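Local coordinates for protein DNA polymerase (PDB 2PY5) that replicates the phage genome from a protein primer, polymerising DNA processively with strand displacement and proofreading it with a 3'-5' exonuclease, at residues Q502-K507 with D523-V528; I242-V247 with T488-K493; L262-E267 with Y281-Q286. The protein carries 2 engineered substitutions. All blocks are in the same frame, centred on the assembly; numbering follows the deposited sequence.

Contact 1. Residues Q502-K507 with D523-V528; sequences QDIYMK and DIKFSV. With EDO (1,2-ethanediol), chain Y.
I504 and K525 face each other as a hydrogen-bonded pair between antiparallel strands 502-507 and 523-528, whose segment axes approach to 4.5 Å with directions 145° apart. Q502-S527 and M506-D523 are paired likewise; D503-F526 and Y505-I524 are the non-hydrogen-bonded pairs between them. Six N-H...O bonds join the backbones, the shortest including I504 N to K525 O at 2.8 Å; the longest is D523 N to M506 O at 3.2 Å.

Apolar packing differs on the two faces. On the face of I504 and M506, M506 bends (chi2 -67°, chi3 -76°) over the base of K525, and its CG presses on K525 CB at 3.5 Å, tighter than usual for two carbons. On the other, I524 CG2 butts against D503 CB at 3.5 Å, the two side chains crossing at about a right angle.

Polar ends make three kinds of contact, of which only the water bridges the segments. D503 OD1 lies at the edge of the F526 ring, 3.4 Å from CD1, while OD2 pairs with R491. K525 NZ donates to both oxygens of a 1,2-ethanediol, which E515 also binds. One water joins Q502 OE1 (3.1 Å) to S527 OG (2.6 Å), and Q502 NE2 is hydrogen-bonded to Y494 OH.

Within the polymerization region, strand 499-509 is thus flanked by strand 523-530, while I504 and Y505 also touch strand 483-489 and M506 reaches L513 of strand 512-515.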
loop_
_atom_site.group_PDB
_atom_site.type_symbol
_atom_site.label_atom_id
_atom_site.label_comp_id
_atom_site.label_asym_id
_atom_site.label_seq_id
_atom_site.Cartn_x
_atom_site.Cartn_y
_atom_site.Cartn_z
ATOM N N GLN F 502 -4.052 -20.595 -10.295
ATOM C CA GLN F 502 -3.658 -20.984 -11.651
ATOM C C GLN F 502 -2.566 -22.026 -11.621
ATOM O O GLN F 502 -1.713 -22.012 -10.732
ATOM C CB GLN F 502 -3.116 -19.777 -12.418
ATOM C CG GLN F 502 -4.106 -18.624 -12.577
ATOM C CD GLN F 502 -3.465 -17.375 -13.119
ATOM O OE1 GLN F 502 -2.264 -17.151 -12.945
ATOM N NE2 GLN F 502 -4.276 -16.522 -13.746
ATOM N N ASP F 503 -2.603 -22.938 -12.601
ATOM C CA ASP F 503 -1.497 -23.863 -12.914
ATOM C C ASP F 503 -0.780 -23.230 -14.113
ATOM O O ASP F 503 -1.267 -23.291 -15.245
ATOM C CB ASP F 503 -2.004 -25.249 -13.319
ATOM C CG ASP F 503 -2.182 -26.211 -12.140
ATOM O OD1 ASP F 503 -1.784 -25.892 -11.008
ATOM O OD2 ASP F 503 -2.691 -27.324 -12.389
ATOM N N ILE F 504 0.347 -22.585 -13.852
ATOM C CA ILE F 504 1.028 -21.753 -14.862
ATOM C C ILE F 504 2.134 -22.544 -15.566
ATOM O O ILE F 504 2.941 -23.193 -14.924
ATOM C CB ILE F 504 1.618 -20.480 -14.211
ATOM C CG1 ILE F 504 0.493 -19.615 -13.630
ATOM C CG2 ILE F 504 2.465 -19.698 -15.211
ATOM C CD1 ILE F 504 0.985 -18.378 -12.839
ATOM N N TYR F 505 2.171 -22.462 -16.899
ATOM C CA TYR F 505 3.219 -23.065 -17.699
ATOM C C TYR F 505 4.571 -22.419 -17.414
ATOM O O TYR F 505 4.693 -21.199 -17.472
ATOM C CB TYR F 505 2.898 -22.897 -19.178
ATOM C CG TYR F 505 1.794 -23.777 -19.726
ATOM C CD1 TYR F 505 0.636 -23.214 -20.252
ATOM C CD2 TYR F 505 1.940 -25.158 -19.790
ATOM C CE1 TYR F 505 -0.369 -24.006 -20.792
ATOM C CE2 TYR F 505 0.948 -25.962 -20.327
ATOM C CZ TYR F 505 -0.204 -25.378 -20.827
ATOM O OH TYR F 505 -1.185 -26.181 -21.373
ATOM N N MET F 506 5.553 -23.251 -17.071
ATOM C CA MET F 506 6.909 -22.806 -16.775
ATOM C C MET F 506 7.904 -23.632 -17.576
ATOM O O MET F 506 7.628 -24.768 -17.955
ATOM C CB MET F 506 7.230 -22.970 -15.290
ATOM C CG MET F 506 6.274 -22.278 -14.350
ATOM S SD MET F 506 6.311 -20.480 -14.418
ATOM C CE MET F 506 7.819 -20.103 -13.510
ATOM N N LYS F 507 9.081 -23.063 -17.805
ATOM C CA LYS F 507 10.143 -23.761 -18.494
ATOM C C LYS F 507 11.469 -23.532 -17.778
ATOM O O LYS F 507 11.697 -22.459 -17.211
ATOM C CB LYS F 507 10.235 -23.314 -19.953
ATOM C CG LYS F 507 10.454 -21.842 -20.171
ATOM C CD LYS F 507 10.713 -21.580 -21.635
ATOM C CE LYS F 507 10.587 -20.133 -21.970
ATOM N NZ LYS F 507 10.974 -19.870 -23.377
ATOM N N ASP F 523 7.411 -27.711 -16.743
ATOM C CA ASP F 523 6.732 -27.937 -15.468
ATOM C C ASP F 523 5.588 -26.929 -15.255
ATOM O O ASP F 523 5.383 -26.008 -16.047
ATOM C CB ASP F 523 7.728 -27.797 -14.305
ATOM C CG ASP F 523 8.918 -28.739 -14.424
ATOM O OD1 ASP F 523 8.792 -29.944 -14.069
ATOM O OD2 ASP F 523 9.993 -28.269 -14.874
ATOM N N ILE F 524 4.867 -27.097 -14.147
ATOM C CA ILE F 524 3.750 -26.241 -13.788
ATOM C C ILE F 524 4.062 -25.539 -12.463
ATOM O O ILE F 524 4.531 -26.185 -11.524
ATOM C CB ILE F 524 2.446 -27.074 -13.632
ATOM C CG1 ILE F 524 1.954 -27.582 -14.994
ATOM C CG2 ILE F 524 1.351 -26.265 -12.924
ATOM C CD1 ILE F 524 1.630 -26.477 -16.003
ATOM N N LYS F 525 3.821 -24.236 -12.413
ATOM C CA LYS F 525 3.868 -23.477 -11.162
ATOM C C LYS F 525 2.443 -23.330 -10.668
ATOM O O LYS F 525 1.608 -22.735 -11.353
ATOM C CB LYS F 525 4.463 -22.083 -11.364
ATOM C CG LYS F 525 4.409 -21.202 -10.109
ATOM C CD LYS F 525 5.191 -19.910 -10.279
ATOM C CE LYS F 525 4.489 -18.926 -11.172
ATOM N NZ LYS F 525 4.919 -17.519 -10.853
ATOM N N PHE F 526 2.164 -23.878 -9.485
ATOM C CA PHE F 526 0.848 -23.713 -8.867
ATOM C C PHE F 526 0.828 -22.413 -8.084
ATOM O O PHE F 526 1.554 -22.279 -7.096
ATOM C CB PHE F 526 0.522 -24.909 -7.962
ATOM C CG PHE F 526 -0.768 -24.758 -7.210
ATOM C CD1 PHE F 526 -1.969 -24.660 -7.891
ATOM C CD2 PHE F 526 -0.787 -24.723 -5.822
ATOM C CE1 PHE F 526 -3.172 -24.522 -7.201
ATOM C CE2 PHE F 526 -1.982 -24.583 -5.137
ATOM C CZ PHE F 526 -3.168 -24.480 -5.828
ATOM N N SER F 527 -0.006 -21.472 -8.525
ATOM C CA SER F 527 -0.068 -20.123 -7.973
ATOM C C SER F 527 -1.405 -19.852 -7.282
ATOM O O SER F 527 -2.466 -20.075 -7.851
ATOM C CB SER F 527 0.159 -19.094 -9.089
ATOM O OG SER F 527 0.069 -17.762 -8.612
ATOM N N VAL F 528 -1.331 -19.323 -6.061
ATOM C CA VAL F 528 -2.510 -19.020 -5.262
ATOM C C VAL F 528 -2.580 -17.520 -4.923
ATOM O O VAL F 528 -1.610 -16.963 -4.390
ATOM C CB VAL F 528 -2.472 -19.809 -3.950
ATOM C CG1 VAL F 528 -3.785 -19.606 -3.169
ATOM C CG2 VAL F 528 -2.221 -21.298 -4.206
HETATM C C1 EDO Y . 3.720 -15.163 -13.349
HETATM O O1 EDO Y . 4.121 -16.537 -13.276
HETATM C C2 EDO Y . 2.610 -14.881 -12.340
HETATM O O2 EDO Y . 2.990 -15.275 -11.011
HETATM O O HOH W 1 -0.888 -16.145 -10.339
#

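Contact 2. Residues I242-V247 with T488-K493; sequences IGEGMV and TFKRAK. With EDO (1,2-ethanediol), chain L.
The F489 ring lies over the backbone of G245: G245 CA sits 3.6 Å from the ring centroid and 21° off the ring normal, a CH-pi contact over the face. G245 thus brings bare main chain under the ring. At the ring edge are G243 O, 3.3 Å from F489 CE1, and the methyls I242 CG2 and V247 CG2. The ring gets there because chi1 of 57° sets CG between the backbone N and the carbonyl carbon, folding it back over the opposing strand.

Around this core the backbones pair antiparallel in two places. G245 and F489 exchange two hydrogen bonds, F489 N to G245 O being 2.8 Å; I242 and A492 exchange two more, I242 N to A492 O being 2.9 Å. Between them the chain turns a corner at K490, and the gap is spanned by CA-H...O contacts such as R491 CA to G243 O at 3.3 Å.

Farther out, strand 499-509 positions two polar ends: E244 OE2 is hydrogen-bonded to Y505, and R491 NE forms a salt bridge with D503. The R491 guanidinium also makes a cation-pi contact with F543. K490 NZ, 6.3 Å from E244 OE2, instead donates to a 1,2-ethanediol.

The contact lies near the start of strand 241-250, which continues to the catalytic magnesium ligands D249 and V250. Chemically, it combines an aromatic ring laid on bare main chain with backbone pairing on both sides of the corner at K490.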
loop_
_atom_site.group_PDB
_atom_site.type_symbol
_atom_site.label_atom_id
_atom_site.label_comp_id
_atom_site.label_asym_id
_atom_site.label_seq_id
_atom_site.Cartn_x
_atom_site.Cartn_y
_atom_site.Cartn_z
ATOM N N ILE F 242 -11.605 -23.466 -15.214
ATOM C CA ILE F 242 -11.168 -22.869 -16.490
ATOM C C ILE F 242 -10.027 -23.740 -17.044
ATOM O O ILE F 242 -9.210 -24.277 -16.276
ATOM C CB ILE F 242 -10.674 -21.385 -16.316
ATOM C CG1 ILE F 242 -11.776 -20.515 -15.707
ATOM C CG2 ILE F 242 -10.236 -20.760 -17.640
ATOM C CD1 ILE F 242 -11.530 -19.025 -15.817
ATOM N N GLY F 243 -9.994 -23.905 -18.368
ATOM C CA GLY F 243 -8.859 -24.487 -19.040
ATOM C C GLY F 243 -7.790 -23.443 -19.298
ATOM O O GLY F 243 -7.495 -22.619 -18.434
ATOM N N GLU F 244 -7.205 -23.478 -20.488
ATOM C CA GLU F 244 -6.054 -22.634 -20.782
ATOM C C GLU F 244 -6.418 -21.165 -20.883
ATOM O O GLU F 244 -7.510 -20.812 -21.330
ATOM C CB GLU F 244 -5.400 -23.050 -22.081
ATOM C CG GLU F 244 -4.790 -24.416 -22.068
ATOM C CD GLU F 244 -3.960 -24.671 -23.307
ATOM O OE1 GLU F 244 -4.491 -24.468 -24.427
ATOM O OE2 GLU F 244 -2.793 -25.097 -23.169
ATOM N N GLY F 245 -5.485 -20.311 -20.497
ATOM C CA GLY F 245 -5.688 -18.879 -20.550
ATOM C C GLY F 245 -4.380 -18.144 -20.393
ATOM O O GLY F 245 -3.318 -18.761 -20.304
ATOM N N MET F 246 -4.448 -16.827 -20.355
ATOM C CA MET F 246 -3.233 -16.029 -20.346
ATOM C C MET F 246 -3.469 -14.733 -19.599
ATOM O O MET F 246 -4.606 -14.286 -19.457
ATOM C CB MET F 246 -2.763 -15.768 -21.797
ATOM C CG MET F 246 -3.709 -14.907 -22.618
ATOM S SD MET F 246 -3.416 -14.954 -24.408
ATOM C CE MET F 246 -1.625 -14.900 -24.489
ATOM N N VAL F 247 -2.367 -14.142 -19.137
ATOM C CA VAL F 247 -2.407 -12.905 -18.352
ATOM C C VAL F 247 -1.534 -11.857 -19.015
ATOM O O VAL F 247 -0.415 -12.133 -19.383
ATOM C CB VAL F 247 -1.880 -13.166 -16.936
ATOM C CG1 VAL F 247 -1.838 -11.890 -16.107
ATOM C CG2 VAL F 247 -2.752 -14.235 -16.246
ATOM N N THR F 488 1.033 -17.730 -19.179
ATOM C CA THR F 488 -0.016 -18.568 -19.757
ATOM C C THR F 488 -0.255 -19.720 -18.807
ATOM O O THR F 488 0.699 -20.271 -18.267
ATOM C CB THR F 488 0.393 -19.100 -21.139
ATOM O OG1 THR F 488 0.774 -17.996 -21.976
ATOM C CG2 THR F 488 -0.735 -19.907 -21.798
ATOM N N PHE F 489 -1.532 -20.050 -18.576
ATOM C CA PHE F 489 -1.877 -21.144 -17.668
ATOM C C PHE F 489 -2.600 -22.295 -18.365
ATOM O O PHE F 489 -3.226 -22.120 -19.413
ATOM C CB PHE F 489 -2.658 -20.632 -16.433
ATOM C CG PHE F 489 -3.939 -19.863 -16.748
ATOM C CD1 PHE F 489 -5.135 -20.531 -17.017
ATOM C CD2 PHE F 489 -3.959 -18.477 -16.674
ATOM C CE1 PHE F 489 -6.311 -19.827 -17.246
ATOM C CE2 PHE F 489 -5.121 -17.774 -16.893
ATOM C CZ PHE F 489 -6.308 -18.476 -17.189
ATOM N N LYS F 490 -2.476 -23.481 -17.772
ATOM C CA LYS F 490 -3.129 -24.703 -18.256
ATOM C C LYS F 490 -4.561 -24.802 -17.749
ATOM O O LYS F 490 -5.451 -25.303 -18.436
ATOM C CB LYS F 490 -2.322 -25.936 -17.825
ATOM C CG LYS F 490 -2.968 -27.280 -18.100
ATOM C CD LYS F 490 -3.381 -27.506 -19.578
ATOM C CE LYS F 490 -3.932 -28.922 -19.843
ATOM N NZ LYS F 490 -5.118 -29.290 -19.024
ATOM N N ARG F 491 -4.771 -24.342 -16.518
ATOM C CA ARG F 491 -6.091 -24.317 -15.942
ATOM C C ARG F 491 -6.095 -23.319 -14.800
ATOM O O ARG F 491 -5.040 -22.888 -14.338
ATOM C CB ARG F 491 -6.509 -25.702 -15.452
ATOM C CG ARG F 491 -5.624 -26.278 -14.394
ATOM C CD ARG F 491 -6.236 -27.516 -13.720
ATOM N NE ARG F 491 -5.367 -28.017 -12.655
ATOM C CZ ARG F 491 -5.697 -28.977 -11.790
ATOM N NH1 ARG F 491 -6.893 -29.544 -11.816
ATOM N NH2 ARG F 491 -4.835 -29.348 -10.860
ATOM N N ALA F 492 -7.288 -22.952 -14.367
ATOM C CA ALA F 492 -7.448 -21.920 -13.353
ATOM C C ALA F 492 -8.822 -22.064 -12.705
ATOM O O ALA F 492 -9.691 -22.782 -13.200
ATOM C CB ALA F 492 -7.270 -20.534 -13.961
ATOM N N LYS F 493 -8.987 -21.408 -11.561
ATOM C CA LYS F 493 -10.276 -21.293 -10.911
ATOM C C LYS F 493 -10.334 -19.968 -10.158
ATOM O O LYS F 493 -9.456 -19.657 -9.342
ATOM C CB LYS F 493 -10.557 -22.466 -9.976
ATOM C CG LYS F 493 -11.989 -22.421 -9.391
ATOM C CD LYS F 493 -12.257 -23.562 -8.429
ATOM C CE LYS F 493 -12.672 -24.854 -9.116
ATOM N NZ LYS F 493 -13.280 -25.778 -8.115
HETATM C C1 EDO L . -5.139 -30.506 -15.618
HETATM O O1 EDO L . -4.885 -29.388 -16.451
HETATM C C2 EDO L . -6.469 -31.129 -16.026
HETATM O O2 EDO L . -6.233 -32.382 -16.683
#

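Contact 3. Residues L262-E267 with Y281-Q286; sequences LLPYGE and YPLHIQ
L283 is the bump of this contact. Its side chain points toward segment 262-267, and its two methyls divide the work. CD1 lodges against the main chain where L262 passes through L263 into P264, 3.5 Å from P264 N and 3.6 Å from L262 O. The P264 ring borders the same spot, its CD 3.8 Å from L283 CD1, with the two side chains at about a right angle. The other methyl, CD2, meets L262 CD2 at 3.9 Å as these leucines slide past each other in opposite directions. With CG of L262 anti to the backbone N (chi1 -171°) and chi2 at 64°, its CD2 also reaches the P282 ring at CG, 4.2 Å away, so that it sits in the angle between P282 and L283.

At the far end the fit gives way to a bridge. The edge of the Y281 ring faces E267 O, and a water in the ring plane donates to that carbonyl at 2.7 Å while hydrogen-bonding Y281 OH at 2.7 Å.

No direct hydrogen bond joins the segments, and the nearest CA atoms, of P264 and L283, are 6.7 Å apart. Both strands instead pair with strand 340-356, through L263 with T356 and L283 with F353, while F432 of helix 427-447 touches P264 and L283. The chemistry is therefore apolar contact of one leucine with the opposite chain plus one water link, and it relies on shape rather than on directional bonds between the two segments.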
loop_
_atom_site.group_PDB
_atom_site.type_symbol
_atom_site.label_atom_id
_atom_site.label_comp_id
_atom_site.label_asym_id
_atom_site.label_seq_id
_atom_site.Cartn_x
_atom_site.Cartn_y
_atom_site.Cartn_z
ATOM N N LEU F 262 -3.009 13.342 -20.479
ATOM C CA LEU F 262 -3.428 14.706 -20.164
ATOM C C LEU F 262 -3.869 14.771 -18.711
ATOM O O LEU F 262 -4.813 14.086 -18.316
ATOM C CB LEU F 262 -4.576 15.128 -21.075
ATOM C CG LEU F 262 -5.004 16.585 -21.027
ATOM C CD1 LEU F 262 -3.877 17.529 -21.522
ATOM C CD2 LEU F 262 -6.273 16.751 -21.865
ATOM N N LEU F 263 -3.214 15.615 -17.925
ATOM C CA LEU F 263 -3.439 15.673 -16.480
ATOM C C LEU F 263 -3.685 17.101 -16.000
ATOM O O LEU F 263 -3.185 18.065 -16.602
ATOM C CB LEU F 263 -2.280 15.036 -15.722
ATOM C CG LEU F 263 -2.024 13.546 -15.968
ATOM C CD1 LEU F 263 -0.691 13.080 -15.392
ATOM C CD2 LEU F 263 -3.204 12.753 -15.381
ATOM N N PRO F 264 -4.457 17.256 -14.924
ATOM C CA PRO F 264 -4.894 18.581 -14.491
ATOM C C PRO F 264 -3.850 19.355 -13.704
ATOM O O PRO F 264 -3.032 18.771 -12.975
ATOM C CB PRO F 264 -6.077 18.239 -13.568
ATOM C CG PRO F 264 -5.646 16.985 -12.942
ATOM C CD PRO F 264 -5.029 16.203 -14.052
ATOM N N TYR F 265 -3.921 20.685 -13.800
ATOM C CA TYR F 265 -3.142 21.557 -12.932
ATOM C C TYR F 265 -3.881 22.887 -12.733
ATOM O O TYR F 265 -4.899 23.181 -13.413
ATOM C CB TYR F 265 -1.729 21.786 -13.504
ATOM C CG TYR F 265 -1.688 22.716 -14.687
ATOM C CD1 TYR F 265 -1.439 24.078 -14.516
ATOM C CD2 TYR F 265 -1.910 22.249 -15.973
ATOM C CE1 TYR F 265 -1.418 24.942 -15.596
ATOM C CE2 TYR F 265 -1.887 23.134 -17.080
ATOM C CZ TYR F 265 -1.666 24.466 -16.862
ATOM O OH TYR F 265 -1.625 25.347 -17.953
ATOM N N GLY F 266 -3.350 23.690 -11.815
ATOM C CA GLY F 266 -3.859 25.024 -11.579
ATOM C C GLY F 266 -5.136 25.146 -10.790
ATOM O O GLY F 266 -5.667 24.153 -10.267
ATOM N N GLU F 267 -5.638 26.377 -10.703
ATOM C CA GLU F 267 -6.846 26.657 -9.944
ATOM C C GLU F 267 -8.032 26.210 -10.772
ATOM O O GLU F 267 -8.161 26.618 -11.927
ATOM C CB GLU F 267 -6.999 28.148 -9.640
ATOM C CG GLU F 267 -8.144 28.459 -8.660
ATOM C CD GLU F 267 -7.907 27.910 -7.229
ATOM O OE1 GLU F 267 -6.747 27.934 -6.777
ATOM O OE2 GLU F 267 -8.893 27.466 -6.559
ATOM N N TYR F 281 -9.668 24.636 -20.399
ATOM C CA TYR F 281 -9.946 23.840 -19.192
ATOM C C TYR F 281 -10.584 22.530 -19.638
ATOM O O TYR F 281 -11.778 22.307 -19.414
ATOM C CB TYR F 281 -10.886 24.582 -18.234
ATOM C CG TYR F 281 -10.269 25.789 -17.562
ATOM C CD1 TYR F 281 -10.099 26.965 -18.246
ATOM C CD2 TYR F 281 -9.885 25.751 -16.230
ATOM C CE1 TYR F 281 -9.521 28.063 -17.654
ATOM C CE2 TYR F 281 -9.327 26.861 -15.613
ATOM C CZ TYR F 281 -9.143 28.016 -16.338
ATOM O OH TYR F 281 -8.584 29.162 -15.756
ATOM N N PRO F 282 -9.800 21.674 -20.327
ATOM C CA PRO F 282 -10.319 20.513 -21.066
ATOM C C PRO F 282 -10.632 19.251 -20.231
ATOM O O PRO F 282 -11.203 18.273 -20.796
ATOM C CB PRO F 282 -9.202 20.232 -22.061
ATOM C CG PRO F 282 -7.969 20.575 -21.301
ATOM C CD PRO F 282 -8.347 21.812 -20.518
ATOM N N LEU F 283 -10.278 19.263 -18.947
ATOM C CA LEU F 283 -10.598 18.179 -18.019
ATOM C C LEU F 283 -11.626 18.671 -17.021
ATOM O O LEU F 283 -11.655 19.841 -16.659
ATOM C CB LEU F 283 -9.368 17.691 -17.251
ATOM C CG LEU F 283 -8.222 17.094 -18.064
ATOM C CD1 LEU F 283 -7.099 16.651 -17.150
ATOM C CD2 LEU F 283 -8.685 15.936 -18.974
ATOM N N HIS F 284 -12.471 17.771 -16.529
ATOM C CA HIS F 284 -13.442 18.186 -15.538
ATOM C C HIS F 284 -13.876 17.042 -14.644
ATOM O O HIS F 284 -13.663 15.886 -14.969
ATOM C CB HIS F 284 -14.667 18.876 -16.168
ATOM C CG HIS F 284 -15.638 17.959 -16.867
ATOM N ND1 HIS F 284 -15.447 17.498 -18.148
ATOM C CD2 HIS F 284 -16.855 17.500 -16.481
ATOM C CE1 HIS F 284 -16.479 16.739 -18.502
ATOM N NE2 HIS F 284 -17.346 16.724 -17.505
ATOM N N ILE F 285 -14.479 17.423 -13.530
ATOM C CA ILE F 285 -15.174 16.501 -12.614
ATOM C C ILE F 285 -16.617 16.973 -12.621
ATOM O O ILE F 285 -16.883 18.150 -12.416
ATOM C CB ILE F 285 -14.550 16.524 -11.202
ATOM C CG1 ILE F 285 -13.163 15.874 -11.221
ATOM C CG2 ILE F 285 -15.464 15.767 -10.182
ATOM C CD1 ILE F 285 -12.337 16.080 -9.945
ATOM N N GLN F 286 -17.529 16.037 -12.881
ATOM C CA GLN F 286 -18.973 16.322 -13.003
ATOM C C GLN F 286 -19.692 15.641 -11.846
ATOM O O GLN F 286 -19.531 14.439 -11.655
ATOM C CB GLN F 286 -19.498 15.790 -14.332
ATOM C CG GLN F 286 -20.990 16.003 -14.591
ATOM C CD GLN F 286 -21.338 17.463 -14.864
ATOM O OE1 GLN F 286 -20.914 18.042 -15.888
ATOM N NE2 GLN F 286 -22.139 18.057 -13.978
HETATM O O HOH W 2 -7.829 28.995 -13.150
#

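In the fold
All three contacts belong to the region of initiation, polymerization and pyrophosphorolysis. Contacts 1 and 2, with centres 9 Å apart, share one antiparallel sheet, in which strands 491-496 and 499-509 are neighbours; the two contacts touch through residues of strand 499-509. Contact 3 lies in a separate five-stranded sheet, its centre about 44 Å from that of contact 1 and 41 Å from that of contact 2. Along the chain, contact 3 is nested inside the long loop that contact 2 closes, and contact 1 follows both. Contact 2 thus brings distant parts of the chain together in the sheet holding the catalytic magnesium ligands, whereas contacts 1 and 3 join segments only 16 and 14 residues apart.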